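Local coordinates for coclaurine N-methyltransferase (Coptis japonica, PDB 6GKV), which catalyses the N-methylation of coclaurine and related tetrahydroisoquinolines in alkaloid biosynthesis, taking the methyl group from S-adenosyl-L-methionine, at residues D71-E76 with V250-T255; M61-E66 with D181-E186; I79-I84 with N321-F326. All coordinates share one frame; numbering follows the deposited sequence.

Contact 1: D71-E76 with V250-T255; sequences DSQLYE and VFPAGT. With SAH (S-adenosyl-L-homocysteine), chain C; F2W (6,7-dimethoxy-2-methyl-1,2,3,4-tetrahydroisoquinolin-2-ium), chain D.
L74 CD2 reaches the ring of F251 at CD2, 4.0 Å away and at a slant, while F251 CZ, at the ring edge, lies 3.5 Å from F2W CAB, which sits in the plane of the phenyl ring. V250 CG1 presses on one face of F251, off toward the rim. The ring of Y75 is sandwiched: L74 CG lies over the centre of one face, and SAH C2' sits 3.6 Å above the other. L74 thus serves both aromatics, its CG backing Y75 and its CD2 meeting F251; chi1 of -160° sets CG opposite the backbone N and carries the branch across. Y75 OH comes 3.4 Å from SAH SD and 3.9 Å from CAO, the N-methyl carbon of F2W, which probably places the hydroxyl beside the path of methyl transfer. At the outer end the amide of Q73 slides past P252, NE2 lying 3.6 Å from CB without a polar bond. P252 opens a type II turn closed at T255, whose OG1 donates to P252 O; G254, with positive phi, fits its third position. H202 holds Y75 OH by a hydrogen bond and meets its ring nearly at right angles. The pair of segments joins the end of helix 70-73 to the loop between strands 235-236 and 257-258, with L74 and V250 resting on helix 313-335.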
loop_
_atom_site.group_PDB
_atom_site.type_symbol
_atom_site.label_atom_id
_atom_site.label_comp_id
_atom_site.label_asym_id
_atom_site.label_seq_id
_atom_site.Cartn_x
_atom_site.Cartn_y
_atom_site.Cartn_z
ATOM N N ASP A 71 6.856 9.728 -28.257
ATOM C CA ASP A 71 6.547 8.879 -29.408
ATOM C C ASP A 71 7.608 8.994 -30.510
ATOM O O ASP A 71 7.652 8.170 -31.417
ATOM C CB ASP A 71 5.166 9.217 -29.980
ATOM C CG ASP A 71 4.753 8.276 -31.110
ATOM O OD1 ASP A 71 4.469 7.096 -30.822
ATOM O OD2 ASP A 71 4.718 8.708 -32.284
ATOM N N SER A 72 8.470 10.003 -30.429
ATOM C CA SER A 72 9.485 10.206 -31.464
ATOM C C SER A 72 10.820 9.539 -31.143
ATOM O O SER A 72 11.394 8.868 -32.006
ATOM C CB SER A 72 9.716 11.702 -31.714
ATOM O OG SER A 72 8.914 12.182 -32.778
ATOM N N GLN A 73 11.324 9.739 -29.924
ATOM C CA GLN A 73 12.616 9.170 -29.546
ATOM C C GLN A 73 12.489 7.664 -29.362
ATOM O O GLN A 73 13.415 6.899 -29.641
ATOM C CB GLN A 73 13.162 9.824 -28.268
ATOM C CG GLN A 73 13.660 11.252 -28.468
ATOM C CD GLN A 73 14.503 11.763 -27.309
ATOM O OE1 GLN A 73 15.529 11.173 -26.951
ATOM N NE2 GLN A 73 14.068 12.863 -26.712
ATOM N N LEU A 74 11.308 7.262 -28.909
ATOM C CA LEU A 74 10.997 5.885 -28.561
ATOM C C LEU A 74 9.657 5.550 -29.216
ATOM O O LEU A 74 8.968 6.463 -29.665
ATOM C CB LEU A 74 10.941 5.745 -27.039
ATOM C CG LEU A 74 11.086 4.400 -26.341
ATOM C CD1 LEU A 74 12.343 3.667 -26.799
ATOM C CD2 LEU A 74 11.128 4.674 -24.850
ATOM N N TYR A 75 9.304 4.268 -29.315
ATOM C CA TYR A 75 7.956 3.848 -29.761
ATOM C C TYR A 75 7.588 4.117 -31.245
ATOM O O TYR A 75 6.474 3.791 -31.675
ATOM C CB TYR A 75 6.898 4.492 -28.847
ATOM C CG TYR A 75 7.051 4.072 -27.404
ATOM C CD1 TYR A 75 7.393 2.759 -27.089
ATOM C CD2 TYR A 75 6.901 4.983 -26.367
ATOM C CE1 TYR A 75 7.552 2.355 -25.792
ATOM C CE2 TYR A 75 7.066 4.585 -25.054
ATOM C CZ TYR A 75 7.390 3.261 -24.774
ATOM O OH TYR A 75 7.557 2.823 -23.473
ATOM N N GLU A 76 8.505 4.710 -32.015
ATOM C CA GLU A 76 8.394 4.733 -33.479
ATOM C C GLU A 76 9.553 3.932 -34.065
ATOM O O GLU A 76 10.281 4.405 -34.937
ATOM C CB GLU A 76 8.407 6.161 -34.044
ATOM C CG GLU A 76 7.047 6.860 -34.118
ATOM C CD GLU A 76 6.007 6.096 -34.915
ATOM O OE1 GLU A 76 6.364 5.327 -35.830
ATOM O OE2 GLU A 76 4.815 6.280 -34.622
ATOM N N VAL A 250 18.909 6.040 -20.703
ATOM C CA VAL A 250 18.045 5.286 -21.622
ATOM C C VAL A 250 16.777 6.041 -22.054
ATOM O O VAL A 250 16.480 6.137 -23.250
ATOM C CB VAL A 250 17.631 3.946 -20.990
ATOM C CG1 VAL A 250 16.450 3.350 -21.709
ATOM C CG2 VAL A 250 18.792 2.986 -21.019
ATOM N N PHE A 251 16.035 6.556 -21.077
ATOM C CA PHE A 251 14.789 7.268 -21.325
ATOM C C PHE A 251 15.002 8.778 -21.287
ATOM O O PHE A 251 15.676 9.282 -20.390
ATOM C CB PHE A 251 13.724 6.882 -20.297
ATOM C CG PHE A 251 13.407 5.413 -20.272
ATOM C CD1 PHE A 251 14.126 4.544 -19.451
ATOM C CD2 PHE A 251 12.403 4.899 -21.081
ATOM C CE1 PHE A 251 13.847 3.197 -19.444
ATOM C CE2 PHE A 251 12.113 3.545 -21.069
ATOM C CZ PHE A 251 12.836 2.693 -20.253
ATOM N N PRO A 252 14.429 9.502 -22.268
ATOM C CA PRO A 252 14.512 10.972 -22.274
ATOM C C PRO A 252 13.981 11.606 -20.972
ATOM O O PRO A 252 13.107 11.046 -20.295
ATOM C CB PRO A 252 13.651 11.374 -23.484
ATOM C CG PRO A 252 12.877 10.125 -23.887
ATOM C CD PRO A 252 13.724 8.971 -23.453
ATOM N N ALA A 253 14.524 12.763 -20.621
ATOM C CA ALA A 253 14.172 13.412 -19.367
ATOM C C ALA A 253 12.672 13.687 -19.266
ATOM O O ALA A 253 12.023 14.045 -20.263
ATOM C CB ALA A 253 14.956 14.706 -19.210
ATOM N N GLY A 254 12.135 13.502 -18.060
ATOM C CA GLY A 254 10.726 13.730 -17.794
ATOM C C GLY A 254 9.721 12.862 -18.537
ATOM O O GLY A 254 8.575 13.285 -18.723
ATOM N N THR A 255 10.117 11.667 -18.967
ATOM C CA THR A 255 9.170 10.774 -19.643
ATOM C C THR A 255 8.830 9.527 -18.839
ATOM O O THR A 255 8.042 8.699 -19.295
ATOM C CB THR A 255 9.694 10.266 -21.027
ATOM O OG1 THR A 255 11.019 9.741 -20.878
ATOM C CG2 THR A 255 9.702 11.377 -22.053
HETATM N N SAH C . 1.913 -2.549 -24.080
HETATM C CA SAH C . 2.923 -2.917 -25.062
HETATM C CB SAH C . 4.044 -1.888 -25.100
HETATM C CG SAH C . 4.380 -1.216 -23.772
HETATM S SD SAH C . 5.559 0.143 -24.007
HETATM C C SAH C . 3.511 -4.291 -24.779
HETATM O O SAH C . 3.330 -4.783 -23.664
HETATM O OXT SAH C . 4.165 -4.912 -25.634
HETATM C "C5'" SAH C . 4.297 1.431 -23.802
HETATM C "C4'" SAH C . 3.251 1.483 -24.922
HETATM O "O4'" SAH C . 2.340 2.548 -24.698
HETATM C "C3'" SAH C . 3.866 1.720 -26.294
HETATM O "O3'" SAH C . 3.142 0.984 -27.247
HETATM C "C2'" SAH C . 3.630 3.180 -26.589
HETATM O "O2'" SAH C . 3.461 3.341 -27.976
HETATM C "C1'" SAH C . 2.352 3.451 -25.798
HETATM N N9 SAH C . 2.228 4.855 -25.343
HETATM C C8 SAH C . 3.140 5.614 -24.639
HETATM N N7 SAH C . 2.608 6.847 -24.439
HETATM C C5 SAH C . 1.370 6.888 -25.006
HETATM C C6 SAH C . 0.396 7.888 -25.109
HETATM N N6 SAH C . 0.592 9.101 -24.584
HETATM N N1 SAH C . -0.787 7.613 -25.771
HETATM C C2 SAH C . -0.998 6.364 -26.329
HETATM N N3 SAH C . -0.035 5.382 -26.223
HETATM C C4 SAH C . 1.128 5.643 -25.576
HETATM C CAM F2W D . 14.801 -1.460 -19.660
HETATM O OAK F2W D . 14.313 -0.695 -18.534
HETATM C CAB F2W D . 12.979 -0.416 -18.691
HETATM C CAA F2W D . 12.221 -0.868 -19.778
HETATM C CAF F2W D . 10.877 -0.511 -19.841
HETATM C CAJ F2W D . 10.041 -0.942 -20.856
HETATM C CAI F2W D . 8.754 -0.102 -21.142
HETATM N NAH F2W D . 8.025 -0.108 -19.864
HETATM C CAO F2W D . 6.982 0.909 -20.105
HETATM C CAG F2W D . 9.007 0.583 -19.023
HETATM C CAE F2W D . 10.294 0.194 -18.824
HETATM C CAD F2W D . 11.054 0.672 -17.759
HETATM C CAC F2W D . 12.392 0.327 -17.679
HETATM O OAL F2W D . 13.237 0.730 -16.680
HETATM C CAN F2W D . 12.704 1.504 -15.588
#

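Contact 2: M61-E66 with D181-E186; sequences MKIATE and DITTHE. With SAH (S-adenosyl-L-homocysteine), chain C.
I63 and T183 bring two irregular backbone segments within 5.7 Å, CA to CA, without pairing as strands. In this Rossmann-type methyltransferase fold, 181-186 is the loop after strand 176-179 that receives the adenine of SAH, and 61-66 leads from helix 44-58 toward helix 70-73. The two are joined by packing around T183. The side chains of I63 and T183 slide past each other in opposite directions: I63 CG2 lies 4.0 Å from T183 OG1, and CD1 reaches the backbone oxygen T183 O at 3.5 Å. A64 sets its CB against T183 OG1, on the other side of the same hydroxyl from the threonine's own backbone. Beyond I63, helix 206-215 closes in through L208, L209 and K212, while K212 NZ also bonds I182 O.

The adenine is read by two neighbouring residues. D181 OD1 accepts from SAH N6, and I182 N gives a weak but fairly straight bond to SAH N1, at 166°; an exocyclic amine donor beside a ring acceptor is the edge that marks adenine. In D181, CG opposite the backbone N (chi1 179°) brings the carboxylate beside the following residues, where OD1 also takes a weak bond from T183 N. I182 lays CG1 and CD1 against the base, and a glycine in its place would probably leave the C2 corner of the adenine without its apolar support. That support is close: I182 CD1 stands 3.4 Å from SAH C2.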
loop_
_atom_site.group_PDB
_atom_site.type_symbol
_atom_site.label_atom_id
_atom_site.label_comp_id
_atom_site.label_asym_id
_atom_site.label_seq_id
_atom_site.Cartn_x
_atom_site.Cartn_y
_atom_site.Cartn_z
ATOM N N MET A 61 -0.851 17.835 -11.924
ATOM C CA MET A 61 -0.262 17.871 -13.258
ATOM C C MET A 61 -1.344 17.630 -14.309
ATOM O O MET A 61 -2.527 17.604 -13.978
ATOM C CB MET A 61 0.856 16.832 -13.367
ATOM C CG MET A 61 2.064 17.170 -12.507
ATOM S SD MET A 61 3.426 15.983 -12.623
ATOM C CE MET A 61 4.524 16.621 -11.356
ATOM N N LYS A 62 -0.953 17.481 -15.570
ATOM C CA LYS A 62 -1.878 16.994 -16.588
ATOM C C LYS A 62 -1.661 15.499 -16.722
ATOM O O LYS A 62 -0.773 14.958 -16.083
ATOM C CB LYS A 62 -1.672 17.706 -17.927
ATOM C CG LYS A 62 -2.821 18.639 -18.304
ATOM C CD LYS A 62 -4.180 17.900 -18.286
ATOM C CE LYS A 62 -4.246 16.787 -19.337
ATOM N NZ LYS A 62 -5.498 15.984 -19.250
ATOM N N ILE A 63 -2.465 14.829 -17.542
ATOM C CA ILE A 63 -2.363 13.375 -17.673
ATOM C C ILE A 63 -0.969 12.920 -18.122
ATOM O O ILE A 63 -0.412 11.958 -17.589
ATOM C CB ILE A 63 -3.414 12.831 -18.653
ATOM C CG1 ILE A 63 -4.812 12.920 -18.023
ATOM C CG2 ILE A 63 -3.081 11.384 -19.033
ATOM C CD1 ILE A 63 -5.965 12.451 -18.929
ATOM N N ALA A 64 -0.399 13.624 -19.092
ATOM C CA ALA A 64 0.941 13.299 -19.581
ATOM C C ALA A 64 1.686 14.537 -20.027
ATOM O O ALA A 64 1.077 15.521 -20.462
ATOM C CB ALA A 64 0.873 12.309 -20.724
ATOM N N THR A 65 3.007 14.483 -19.899
ATOM C CA THR A 65 3.882 15.497 -20.479
ATOM C C THR A 65 4.816 14.833 -21.488
ATOM O O THR A 65 4.952 13.599 -21.503
ATOM C CB THR A 65 4.711 16.238 -19.406
ATOM O OG1 THR A 65 5.649 15.337 -18.802
ATOM C CG2 THR A 65 3.800 16.818 -18.337
ATOM N N GLU A 66 5.443 15.661 -22.327
ATOM C CA GLU A 66 6.390 15.208 -23.350
ATOM C C GLU A 66 5.830 14.072 -24.210
ATOM O O GLU A 66 6.538 13.106 -24.478
ATOM C CB GLU A 66 7.705 14.757 -22.702
ATOM C CG GLU A 66 8.274 15.717 -21.659
ATOM C CD GLU A 66 8.786 17.016 -22.265
ATOM O OE1 GLU A 66 9.046 17.040 -23.486
ATOM O OE2 GLU A 66 8.923 18.013 -21.521
ATOM N N ASP A 181 -4.009 9.723 -29.083
ATOM C CA ASP A 181 -3.280 10.116 -27.886
ATOM C C ASP A 181 -4.215 9.831 -26.710
ATOM O O ASP A 181 -5.281 10.431 -26.591
ATOM C CB ASP A 181 -2.851 11.589 -27.937
ATOM C CG ASP A 181 -2.105 12.045 -26.677
ATOM O OD1 ASP A 181 -1.519 11.203 -25.966
ATOM O OD2 ASP A 181 -2.092 13.260 -26.395
ATOM N N ILE A 182 -3.833 8.884 -25.864
ATOM C CA ILE A 182 -4.680 8.483 -24.755
ATOM C C ILE A 182 -4.818 9.646 -23.768
ATOM O O ILE A 182 -5.832 9.765 -23.074
ATOM C CB ILE A 182 -4.118 7.212 -24.082
ATOM C CG1 ILE A 182 -4.106 6.074 -25.105
ATOM C CG2 ILE A 182 -4.940 6.810 -22.853
ATOM C CD1 ILE A 182 -3.477 4.784 -24.611
ATOM N N THR A 183 -3.810 10.516 -23.739
ATOM C CA THR A 183 -3.843 11.748 -22.944
ATOM C C THR A 183 -5.071 12.612 -23.253
ATOM O O THR A 183 -5.657 13.229 -22.365
ATOM C CB THR A 183 -2.568 12.582 -23.190
ATOM O OG1 THR A 183 -1.447 11.887 -22.644
ATOM C CG2 THR A 183 -2.666 13.965 -22.556
ATOM N N THR A 184 -5.461 12.649 -24.522
ATOM C CA THR A 184 -6.554 13.517 -24.947
ATOM C C THR A 184 -7.720 12.768 -25.576
ATOM O O THR A 184 -8.714 13.386 -25.959
ATOM C CB THR A 184 -6.084 14.575 -25.977
ATOM O OG1 THR A 184 -5.359 13.934 -27.032
ATOM C CG2 THR A 184 -5.206 15.622 -25.325
ATOM N N HIS A 185 -7.615 11.452 -25.710
ATOM C CA HIS A 185 -8.669 10.751 -26.425
ATOM C C HIS A 185 -9.938 10.604 -25.586
ATOM O O HIS A 185 -9.912 10.137 -24.445
ATOM C CB HIS A 185 -8.206 9.372 -26.908
ATOM C CG HIS A 185 -9.201 8.697 -27.806
ATOM N ND1 HIS A 185 -9.422 9.101 -29.101
ATOM C CD2 HIS A 185 -10.058 7.673 -27.571
ATOM C CE1 HIS A 185 -10.368 8.343 -29.641
ATOM N NE2 HIS A 185 -10.767 7.474 -28.734
ATOM N N GLU A 186 -11.051 11.028 -26.164
ATOM C CA GLU A 186 -12.349 10.705 -25.613
ATOM C C GLU A 186 -13.021 9.729 -26.566
ATOM O O GLU A 186 -12.756 9.744 -27.762
ATOM C CB GLU A 186 -13.202 11.963 -25.406
ATOM C CG GLU A 186 -12.642 12.968 -24.385
ATOM C CD GLU A 186 -12.769 12.505 -22.924
ATOM O OE1 GLU A 186 -13.103 11.323 -22.677
ATOM O OE2 GLU A 186 -12.531 13.335 -22.015
HETATM N N SAH C . 1.913 -2.549 -24.080
HETATM C CA SAH C . 2.923 -2.917 -25.062
HETATM C CB SAH C . 4.044 -1.888 -25.100
HETATM C CG SAH C . 4.380 -1.216 -23.772
HETATM S SD SAH C . 5.559 0.143 -24.007
HETATM C C SAH C . 3.511 -4.291 -24.779
HETATM O O SAH C . 3.330 -4.783 -23.664
HETATM O OXT SAH C . 4.165 -4.912 -25.634
HETATM C "C5'" SAH C . 4.297 1.431 -23.802
HETATM C "C4'" SAH C . 3.251 1.483 -24.922
HETATM O "O4'" SAH C . 2.340 2.548 -24.698
HETATM C "C3'" SAH C . 3.866 1.720 -26.294
HETATM O "O3'" SAH C . 3.142 0.984 -27.247
HETATM C "C2'" SAH C . 3.630 3.180 -26.589
HETATM O "O2'" SAH C . 3.461 3.341 -27.976
HETATM C "C1'" SAH C . 2.352 3.451 -25.798
HETATM N N9 SAH C . 2.228 4.855 -25.343
HETATM C C8 SAH C . 3.140 5.614 -24.639
HETATM N N7 SAH C . 2.608 6.847 -24.439
HETATM C C5 SAH C . 1.370 6.888 -25.006
HETATM C C6 SAH C . 0.396 7.888 -25.109
HETATM N N6 SAH C . 0.592 9.101 -24.584
HETATM N N1 SAH C . -0.787 7.613 -25.771
HETATM C C2 SAH C . -0.998 6.364 -26.329
HETATM N N3 SAH C . -0.035 5.382 -26.223
HETATM C C4 SAH C . 1.128 5.643 -25.576
#

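Contact 3: I79-I84 with N321-F326; sequences IEFLKI and NYWRGF. With F2W (6,7-dimethoxy-2-methyl-1,2,3,4-tetrahydroisoquinolin-2-ium), chain D.
F81 drives the edge of its ring into one face of W323, and this aromatic pair is the contact. The rings form an edge-to-face stack with planes at 50°, well short of perpendicular, and the centroids of F81 and the five-membered ring of W323 are 4.4 Å apart. F81 CE2 does most of the touching, 3.4 Å from W323 NE1, while its neighbour CZ lies 3.5 Å from W323 CG; the phenyl corner therefore spans the pyrrole part of the indole, offset toward the rim. CG of F81 is trans to the backbone N (chi1 174°), which sends the ring out from helix 79-85 and bridges backbones 10.5 Å apart between the CA atoms of F81 and W323.

Ring contacts continue within 321-326. Y322 CE2 lies over the centre of the opposite face of W323, so both faces of the indole are in contact, which probably limits its turning about chi2. W323 CZ3 in turn sits over the centre of one face of F326, whose other face carries the methoxy carbon CAM of F2W. The backbone touches the ligand as well, F326 O standing 3.3 Å from CAM.

Polar bonds lie at the margins. R324 NH1 donates to N321 OD1 at 2.7 Å; the acceptor lies near the guanidinium plane of R324, and the donor is tilted 30° from the carbonyl plane of N321. Y322 OH bonds V250 O. F81 also touches M305 and F306 of helix 299-309 and L295 of helix 281-297.

This run of ring contacts, one joining the two helices and the rest along helix 313-335, is probably held by dispersion and by aromatic C-H against pi electrons, consistent with an aromatic layer of W323 and F81 behind F326 in the F2W pocket.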
loop_
_atom_site.group_PDB
_atom_site.type_symbol
_atom_site.label_atom_id
_atom_site.label_comp_id
_atom_site.label_asym_id
_atom_site.label_seq_id
_atom_site.Cartn_x
_atom_site.Cartn_y
_atom_site.Cartn_z
ATOM N N ILE A 79 9.881 -2.000 -37.282
ATOM C CA ILE A 79 9.433 -3.319 -36.880
ATOM C C ILE A 79 10.504 -4.379 -37.152
ATOM O O ILE A 79 10.667 -5.316 -36.358
ATOM C CB ILE A 79 8.107 -3.674 -37.602
ATOM C CG1 ILE A 79 7.427 -4.867 -36.935
ATOM C CG2 ILE A 79 8.308 -3.857 -39.115
ATOM C CD1 ILE A 79 6.751 -4.507 -35.644
ATOM N N GLU A 80 11.247 -4.199 -38.248
ATOM C CA GLU A 80 12.291 -5.133 -38.681
ATOM C C GLU A 80 13.374 -5.317 -37.621
ATOM O O GLU A 80 13.993 -6.385 -37.526
ATOM C CB GLU A 80 12.941 -4.649 -39.978
ATOM C CG GLU A 80 12.101 -3.674 -40.785
ATOM C CD GLU A 80 12.891 -3.018 -41.915
ATOM O OE1 GLU A 80 14.143 -3.106 -41.913
ATOM O OE2 GLU A 80 12.255 -2.415 -42.810
ATOM N N PHE A 81 13.604 -4.257 -36.847
ATOM C CA PHE A 81 14.512 -4.301 -35.709
ATOM C C PHE A 81 13.884 -5.038 -34.535
ATOM O O PHE A 81 14.567 -5.760 -33.819
ATOM C CB PHE A 81 14.909 -2.893 -35.262
ATOM C CG PHE A 81 15.735 -2.875 -34.001
ATOM C CD1 PHE A 81 16.943 -3.572 -33.930
ATOM C CD2 PHE A 81 15.300 -2.188 -32.881
ATOM C CE1 PHE A 81 17.707 -3.572 -32.767
ATOM C CE2 PHE A 81 16.050 -2.183 -31.719
ATOM C CZ PHE A 81 17.262 -2.876 -31.662
ATOM N N LEU A 82 12.584 -4.849 -34.334
ATOM C CA LEU A 82 11.923 -5.447 -33.182
ATOM C C LEU A 82 11.818 -6.978 -33.320
ATOM O O LEU A 82 11.969 -7.688 -32.338
ATOM C CB LEU A 82 10.545 -4.792 -32.961
ATOM C CG LEU A 82 10.692 -3.330 -32.503
ATOM C CD1 LEU A 82 9.354 -2.630 -32.391
ATOM C CD2 LEU A 82 11.470 -3.208 -31.174
ATOM N N LYS A 83 11.622 -7.484 -34.538
ATOM C CA LYS A 83 11.506 -8.933 -34.721
ATOM C C LYS A 83 12.824 -9.648 -34.429
ATOM O O LYS A 83 12.832 -10.853 -34.146
ATOM C CB LYS A 83 11.021 -9.306 -36.120
ATOM C CG LYS A 83 10.219 -8.217 -36.831
ATOM C CD LYS A 83 9.516 -8.760 -38.080
ATOM C CE LYS A 83 8.335 -9.654 -37.689
ATOM N NZ LYS A 83 7.274 -9.685 -38.754
ATOM N N ILE A 84 13.931 -8.914 -34.496
ATOM C CA ILE A 84 15.229 -9.475 -34.166
ATOM C C ILE A 84 15.477 -9.414 -32.647
ATOM O O ILE A 84 15.863 -10.414 -32.023
ATOM C CB ILE A 84 16.326 -8.741 -34.929
ATOM C CG1 ILE A 84 16.153 -8.952 -36.435
ATOM C CG2 ILE A 84 17.694 -9.239 -34.521
ATOM C CD1 ILE A 84 17.029 -8.059 -37.277
ATOM N N ASN A 321 24.417 0.773 -29.603
ATOM C CA ASN A 321 24.845 0.833 -28.215
ATOM C C ASN A 321 23.779 1.490 -27.346
ATOM O O ASN A 321 23.788 1.362 -26.114
ATOM C CB ASN A 321 26.171 1.571 -28.105
ATOM C CG ASN A 321 27.321 0.738 -28.603
ATOM O OD1 ASN A 321 27.456 -0.423 -28.212
ATOM N ND2 ASN A 321 28.154 1.309 -29.483
ATOM N N TYR A 322 22.863 2.206 -27.996
ATOM C CA TYR A 322 21.714 2.729 -27.286
ATOM C C TYR A 322 20.893 1.548 -26.805
ATOM O O TYR A 322 20.491 1.472 -25.645
ATOM C CB TYR A 322 20.829 3.635 -28.156
ATOM C CG TYR A 322 19.514 3.874 -27.441
ATOM C CD1 TYR A 322 19.416 4.859 -26.466
ATOM C CD2 TYR A 322 18.394 3.074 -27.685
ATOM C CE1 TYR A 322 18.247 5.063 -25.767
ATOM C CE2 TYR A 322 17.204 3.270 -26.975
ATOM C CZ TYR A 322 17.145 4.273 -26.023
ATOM O OH TYR A 322 15.997 4.509 -25.318
ATOM N N TRP A 323 20.619 0.636 -27.728
ATOM C CA TRP A 323 19.759 -0.478 -27.419
ATOM C C TRP A 323 20.449 -1.441 -26.435
ATOM O O TRP A 323 19.794 -2.029 -25.569
ATOM C CB TRP A 323 19.323 -1.164 -28.713
ATOM C CG TRP A 323 18.163 -0.388 -29.328
ATOM C CD1 TRP A 323 18.181 0.356 -30.481
ATOM C CD2 TRP A 323 16.852 -0.219 -28.777
ATOM N NE1 TRP A 323 16.953 0.946 -30.693
ATOM C CE2 TRP A 323 16.108 0.602 -29.647
ATOM C CE3 TRP A 323 16.206 -0.709 -27.624
ATOM C CZ2 TRP A 323 14.777 0.951 -29.425
ATOM C CZ3 TRP A 323 14.879 -0.366 -27.393
ATOM C CH2 TRP A 323 14.180 0.455 -28.285
ATOM N N ARG A 324 21.770 -1.556 -26.527
ATOM C CA ARG A 324 22.537 -2.318 -25.538
ATOM C C ARG A 324 22.346 -1.750 -24.147
ATOM O O ARG A 324 21.980 -2.474 -23.242
ATOM C CB ARG A 324 24.020 -2.329 -25.890
ATOM C CG ARG A 324 24.367 -3.275 -27.018
ATOM C CD ARG A 324 25.763 -2.989 -27.556
ATOM N NE ARG A 324 26.157 -3.998 -28.523
ATOM C CZ ARG A 324 27.193 -3.886 -29.344
ATOM N NH1 ARG A 324 27.943 -2.792 -29.323
ATOM N NH2 ARG A 324 27.466 -4.866 -30.194
ATOM N N GLY A 325 22.563 -0.449 -23.978
ATOM C CA GLY A 325 22.302 0.218 -22.705
ATOM C C GLY A 325 20.849 0.155 -22.243
ATOM O O GLY A 325 20.561 0.268 -21.058
ATOM N N PHE A 326 19.921 0.002 -23.180
ATOM C CA PHE A 326 18.519 -0.197 -22.835
ATOM C C PHE A 326 18.392 -1.465 -22.017
ATOM O O PHE A 326 17.896 -1.477 -20.899
ATOM C CB PHE A 326 17.688 -0.311 -24.111
ATOM C CG PHE A 326 16.217 -0.403 -23.884
ATOM C CD1 PHE A 326 15.439 0.752 -23.834
ATOM C CD2 PHE A 326 15.597 -1.635 -23.759
ATOM C CE1 PHE A 326 14.067 0.678 -23.648
ATOM C CE2 PHE A 326 14.233 -1.715 -23.564
ATOM C CZ PHE A 326 13.469 -0.554 -23.510
HETATM C CAM F2W D . 14.801 -1.460 -19.660
HETATM O OAK F2W D . 14.313 -0.695 -18.534
HETATM C CAB F2W D . 12.979 -0.416 -18.691
HETATM C CAA F2W D . 12.221 -0.868 -19.778
HETATM C CAF F2W D . 10.877 -0.511 -19.841
HETATM C CAJ F2W D . 10.041 -0.942 -20.856
HETATM C CAI F2W D . 8.754 -0.102 -21.142
HETATM N NAH F2W D . 8.025 -0.108 -19.864
HETATM C CAO F2W D . 6.982 0.909 -20.105
HETATM C CAG F2W D . 9.007 0.583 -19.023
HETATM C CAE F2W D . 10.294 0.194 -18.824
HETATM C CAD F2W D . 11.054 0.672 -17.759
HETATM C CAC F2W D . 12.392 0.327 -17.679
HETATM O OAL F2W D . 13.237 0.730 -16.680
HETATM C CAN F2W D . 12.704 1.504 -15.588
#

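In the fold
Contacts 1 and 2 both touch SAH, at different parts: Y75 at the ribose and sulfur, D181 and I182 at the adenine. Their centres lie 15 Å apart, and they meet directly where G254 O packs 3.6 Å from T65 OG1. Contacts 1 and 3, with centres 14 Å apart, share F2W through F251 and F326; they are tied by V250 O to Y322 OH, a probable hydrogen bond of 2.7 Å, and by L74 CD1 packing on W323 CH2. Contacts 2 and 3 do not touch, their nearest atoms being about 13 Å apart. Contact 1 thus sits between the cofactor side and the substrate side of the active site.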